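Local coordinates for putative SnoaL-like polyketide cyclase (Shewanella denitrificans, PDB 3LZA), which is of unproven function but, as a SnoaL-like member of the NTF2 clan, probably acts as a polyketide cyclase or related lyase, at residues 15-18 and 19-22; 37-41 and 42-46. One frame throughout, in Å; residues are numbered along the deposited sequence.

Interaction 1: 15-18 and 19-22; sequences GYIK and ALTE
Ala-19 N donates to Gly-15 O at 3.2 Å, the first of four successive i to i+4 backbone bonds that mark this as the last turn of alpha-helix 8-21, the N-terminal helix of an NTF2-like, SnoaL-type fold. The methyl of Ala-19 rests on the carbonyl oxygens of Gly-15 and Tyr-16 and also touches Thr-27 and Leu-28 of helix 25-29. Leu-20 N follows, bonding Tyr-16 O with an N-H...O angle of 162°, while Leu-20 CD2 lies 4.3 Å from Ile-17 CD1 to make an apolar patch, which Leu-28 extends beside Leu-20 and Phe-69 beside Ile-17. Thr-21 grips one acceptor twice. Its N reaches Ile-17 O at 2.9 Å and its OG1 reaches the same Ile-17 O at 3.0 Å, from opposite faces of the carbonyl plane. A chi1 of 58° sets the hydroxyl between backbone N and carbonyl carbon, turned back over the preceding turn, so that it donates to the carbonyl one turn back. At Glu-22, the first residue to leave helical torsions, Glu-22 N still bonds Lys-18 O. The same two residues also form a salt bridge on the exposed side: the lysine chain runs extended until its last torsion bends, carrying Lys-18 NZ to 2.9 Å from both Glu-22 OE1 and OE2, a forked approach whose two individual hydrogen bonds are weak.

Interaction 2: 37-41 and 42-46; sequences VFYDK and TADTK
Asp-40 OD1 takes two bonds from the turn that follows it, and these form the tight half of the contact. Thr-42 OG1 donates at 2.7 Å to Asp-40 OD1 on the syn side, 16° out of the carboxylate plane, whereas Ala-43 N reaches the same Asp-40 OD1 from above that plane at 2.8 Å. Asp-40 CG stands anti to the backbone N (chi1 -173°), which carries the carboxylate over the turn; its OD2 is held by Tyr-131, and Thr-42 OG1 has a further partner in Met-129 N. Replacing Asp-40 by an alanine would probably leave the Thr-42 hydroxyl and the Ala-43 amide without their shared acceptor, and Tyr-131 without its mate, with only backbone bonds left between this position and the turn. The backbone closes beside it: Asp-40 N bonds Thr-45 O at 2.9 Å, and Thr-45 N returns to Asp-40 O at 3.2 Å. On this Asp-40 and Thr-45 face, a water that donates to Phe-38 O also bonds Thr-45 OG1.

On the other face, carrying Tyr-39 and Lys-46, the contact is looser and more exposed. The lysine bends at its third and fourth torsions and brings Lys-46 NZ to 3.8 Å from the Tyr-39 ring centroid, 8° off the normal, a cation-pi contact. Lys-41 CA lies over the opposite ring face, nearer the rim, and Thr-45 O meets the edge in plane. Val-37 CG1 presses on Lys-46 CG at 3.4 Å, a locally tight spot on this side. Water 2 links Tyr-39 OH to Asp-44 OD1. Asp-44, with positive phi, and Thr-45 together face Asp-40: a G1 beta bulge closing an antiparallel beta hairpin.

In the fold
From the N terminus, interaction 1 comes first, at the C-terminal end of helix 8-21, and closes no loop beyond one helical turn. Helix 25-29 follows, and interaction 2 then closes the short hairpin of strands 37-40 and 45-48. The two are in series, neither nested nor crossed, with centres about 18 Å apart on opposite sides of the chain's centre. They meet where Tyr-16 OH packs against Phe-38 CD2. Strand 122-129 is shared ground: its Gln-125 bonds Tyr-16 OH and pairs through its backbone with strand 37-40. The helix end also touches strand 66-77, while the hairpin turn reaches helix 131-139 and the second subunit.

Interaction 1: 15-18 and 19-22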
loop_
_atom_site.group_PDB
_atom_site.type_symbol
_atom_site.label_atom_id
_atom_site.label_comp_id
_atom_site.label_asym_id
_atom_site.label_seq_id
_atom_site.Cartn_x
_atom_site.Cartn_y
_atom_site.Cartn_z
ATOM N N GLY A 15 -9.509 -9.654 12.735
ATOM C CA GLY A 15 -9.351 -10.915 13.494
ATOM C C GLY A 15 -7.965 -11.485 13.299
ATOM O O GLY A 15 -7.339 -11.994 14.237
ATOM N N TYR A 16 -7.506 -11.402 12.055
ATOM C CA TYR A 16 -6.174 -11.845 11.659
ATOM C C TYR A 16 -5.107 -10.998 12.299
ATOM O O TYR A 16 -4.211 -11.524 12.955
ATOM C CB TYR A 16 -6.074 -11.807 10.116
ATOM C CG TYR A 16 -4.721 -12.152 9.576
ATOM C CD1 TYR A 16 -3.761 -11.183 9.446
ATOM C CD2 TYR A 16 -4.396 -13.458 9.202
ATOM C CE1 TYR A 16 -2.527 -11.476 8.959
ATOM C CE2 TYR A 16 -3.146 -13.776 8.713
ATOM C CZ TYR A 16 -2.197 -12.799 8.604
ATOM O OH TYR A 16 -0.928 -13.067 8.097
ATOM N N ILE A 17 -5.255 -9.669 12.214
ATOM C CA ILE A 17 -4.299 -8.742 12.845
ATOM C C ILE A 17 -4.313 -8.884 14.395
ATOM O O ILE A 17 -3.306 -8.777 15.054
ATOM C CB ILE A 17 -4.597 -7.278 12.410
ATOM C CG1 ILE A 17 -4.264 -7.097 10.913
ATOM C CG2 ILE A 17 -3.893 -6.262 13.294
ATOM C CD1 ILE A 17 -2.827 -7.283 10.565
ATOM N N LYS A 18 -5.459 -9.106 14.985
ATOM C CA LYS A 18 -5.492 -9.302 16.434
ATOM C C LYS A 18 -4.642 -10.525 16.844
ATOM O O LYS A 18 -3.773 -10.429 17.758
ATOM C CB LYS A 18 -6.954 -9.441 16.893
ATOM C CG LYS A 18 -7.135 -9.608 18.401
ATOM C CD LYS A 18 -8.653 -9.583 18.733
ATOM C CE LYS A 18 -8.899 -9.660 20.235
ATOM N NZ LYS A 18 -8.120 -10.702 20.877
ATOM N N ALA A 19 -4.828 -11.644 16.134
ATOM C CA ALA A 19 -4.078 -12.885 16.418
ATOM C C ALA A 19 -2.574 -12.666 16.179
ATOM O O ALA A 19 -1.742 -13.081 16.980
ATOM C CB ALA A 19 -4.648 -14.102 15.587
ATOM N N LEU A 20 -2.217 -11.999 15.089
ATOM C CA LEU A 20 -0.809 -11.763 14.790
ATOM C C LEU A 20 -0.188 -10.923 15.878
ATOM O O LEU A 20 0.962 -11.201 16.314
ATOM C CB LEU A 20 -0.652 -11.027 13.424
ATOM C CG LEU A 20 0.742 -10.531 12.980
ATOM C CD1 LEU A 20 1.671 -11.671 12.783
ATOM C CD2 LEU A 20 0.633 -9.623 11.675
ATOM N N THR A 21 -0.855 -9.829 16.248
ATOM C CA THR A 21 -0.183 -8.858 17.160
ATOM C C THR A 21 -0.244 -9.334 18.622
ATOM O O THR A 21 0.556 -8.890 19.448
ATOM C CB THR A 21 -0.668 -7.403 17.066
ATOM O OG1 THR A 21 -2.076 -7.357 17.340
ATOM C CG2 THR A 21 -0.357 -6.794 15.718
ATOM N N GLU A 22 -1.207 -10.216 18.914
ATOM C CA GLU A 22 -1.260 -10.883 20.228
ATOM C C GLU A 22 -0.369 -12.118 20.335
ATOM O O GLU A 22 -0.389 -12.797 21.379
ATOM C CB GLU A 22 -2.699 -11.257 20.575
ATOM C CG GLU A 22 -3.488 -10.046 20.998
ATOM C CD GLU A 22 -4.929 -10.349 21.316
ATOM O OE1 GLU A 22 -5.355 -11.532 21.260
ATOM O OE2 GLU A 22 -5.647 -9.383 21.634
#

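Interaction 2: 37-41 and 42-46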
loop_
_atom_site.group_PDB
_atom_site.type_symbol
_atom_site.label_atom_id
_atom_site.label_comp_id
_atom_site.label_asym_id
_atom_site.label_seq_id
_atom_site.Cartn_x
_atom_site.Cartn_y
_atom_site.Cartn_z
ATOM N N VAL A 37 0.940 -16.895 1.409
ATOM C CA VAL A 37 2.175 -16.139 1.228
ATOM C C VAL A 37 2.169 -14.910 2.096
ATOM O O VAL A 37 1.199 -14.158 2.090
ATOM C CB VAL A 37 2.375 -15.769 -0.284
ATOM C CG1 VAL A 37 3.629 -14.936 -0.481
ATOM C CG2 VAL A 37 2.408 -17.080 -1.175
ATOM N N PHE A 38 3.254 -14.749 2.874
ATOM C CA PHE A 38 3.556 -13.569 3.709
ATOM C C PHE A 38 4.749 -12.904 3.063
ATOM O O PHE A 38 5.859 -13.374 3.196
ATOM C CB PHE A 38 3.906 -13.995 5.166
ATOM C CG PHE A 38 3.883 -12.878 6.164
ATOM C CD1 PHE A 38 4.569 -11.699 5.949
ATOM C CD2 PHE A 38 3.162 -13.017 7.365
ATOM C CE1 PHE A 38 4.532 -10.653 6.900
ATOM C CE2 PHE A 38 3.135 -11.965 8.318
ATOM C CZ PHE A 38 3.809 -10.800 8.063
ATOM N N TYR A 39 4.479 -11.799 2.354
ATOM C CA TYR A 39 5.415 -11.102 1.526
ATOM C C TYR A 39 5.691 -9.699 2.079
ATOM O O TYR A 39 4.807 -8.865 2.123
ATOM C CB TYR A 39 4.839 -10.987 0.107
ATOM C CG TYR A 39 5.694 -10.336 -0.967
ATOM C CD1 TYR A 39 7.088 -10.373 -0.941
ATOM C CD2 TYR A 39 5.093 -9.722 -2.041
ATOM C CE1 TYR A 39 7.832 -9.812 -1.963
ATOM C CE2 TYR A 39 5.831 -9.125 -3.047
ATOM C CZ TYR A 39 7.194 -9.162 -2.991
ATOM O OH TYR A 39 7.904 -8.630 -4.020
ATOM N N ASP A 40 6.936 -9.432 2.446
ATOM C CA ASP A 40 7.321 -8.066 2.738
ATOM C C ASP A 40 8.007 -7.534 1.482
ATOM O O ASP A 40 9.194 -7.858 1.239
ATOM C CB ASP A 40 8.266 -7.970 3.926
ATOM C CG ASP A 40 8.531 -6.522 4.326
ATOM O OD1 ASP A 40 8.816 -5.705 3.422
ATOM O OD2 ASP A 40 8.435 -6.205 5.522
ATOM N N LYS A 41 7.297 -6.684 0.723
ATOM C CA LYS A 41 7.810 -6.215 -0.558
ATOM C C LYS A 41 8.967 -5.302 -0.356
ATOM O O LYS A 41 9.923 -5.344 -1.124
ATOM C CB LYS A 41 6.735 -5.488 -1.384
ATOM C CG LYS A 41 7.185 -5.226 -2.846
ATOM C CD LYS A 41 6.070 -4.572 -3.651
ATOM C CE LYS A 41 6.397 -4.254 -5.149
ATOM N NZ LYS A 41 5.071 -4.023 -5.923
ATOM N N THR A 42 8.891 -4.467 0.685
ATOM C CA THR A 42 10.005 -3.573 0.991
ATOM C C THR A 42 11.310 -4.285 1.378
ATOM O O THR A 42 12.401 -3.815 1.012
ATOM C CB THR A 42 9.584 -2.507 2.068
ATOM O OG1 THR A 42 8.627 -3.050 2.991
ATOM C CG2 THR A 42 8.996 -1.285 1.376
ATOM N N ALA A 43 11.234 -5.436 2.054
ATOM C CA ALA A 43 12.429 -6.241 2.413
ATOM C C ALA A 43 12.748 -7.360 1.394
ATOM O O ALA A 43 13.794 -8.007 1.484
ATOM C CB ALA A 43 12.229 -6.831 3.755
ATOM N N ASP A 44 11.857 -7.587 0.439
ATOM C CA ASP A 44 11.949 -8.702 -0.517
ATOM C C ASP A 44 12.121 -10.037 0.200
ATOM O O ASP A 44 13.008 -10.824 -0.109
ATOM C CB ASP A 44 13.098 -8.476 -1.496
ATOM C CG ASP A 44 13.021 -9.371 -2.704
ATOM O OD1 ASP A 44 11.904 -9.798 -3.094
ATOM O OD2 ASP A 44 14.113 -9.650 -3.253
ATOM N N THR A 45 11.270 -10.286 1.177
ATOM C CA THR A 45 11.251 -11.562 1.826
ATOM C C THR A 45 9.860 -12.167 1.739
ATOM O O THR A 45 8.841 -11.466 1.771
ATOM C CB THR A 45 11.630 -11.473 3.287
ATOM O OG1 THR A 45 10.701 -10.663 3.954
ATOM C CG2 THR A 45 13.044 -10.850 3.471
ATOM N N LYS A 46 9.841 -13.480 1.651
ATOM C CA LYS A 46 8.607 -14.223 1.561
ATOM C C LYS A 46 8.636 -15.491 2.445
ATOM O O LYS A 46 9.576 -16.298 2.398
ATOM C CB LYS A 46 8.367 -14.562 0.115
ATOM C CG LYS A 46 6.996 -14.908 -0.263
ATOM C CD LYS A 46 6.883 -14.996 -1.801
ATOM C CE LYS A 46 7.468 -13.786 -2.477
ATOM N NZ LYS A 46 6.538 -13.242 -3.471
HETATM O O HOH W 1 7.860 -11.540 4.857
HETATM O O HOH W 2 10.558 -10.044 -5.321
#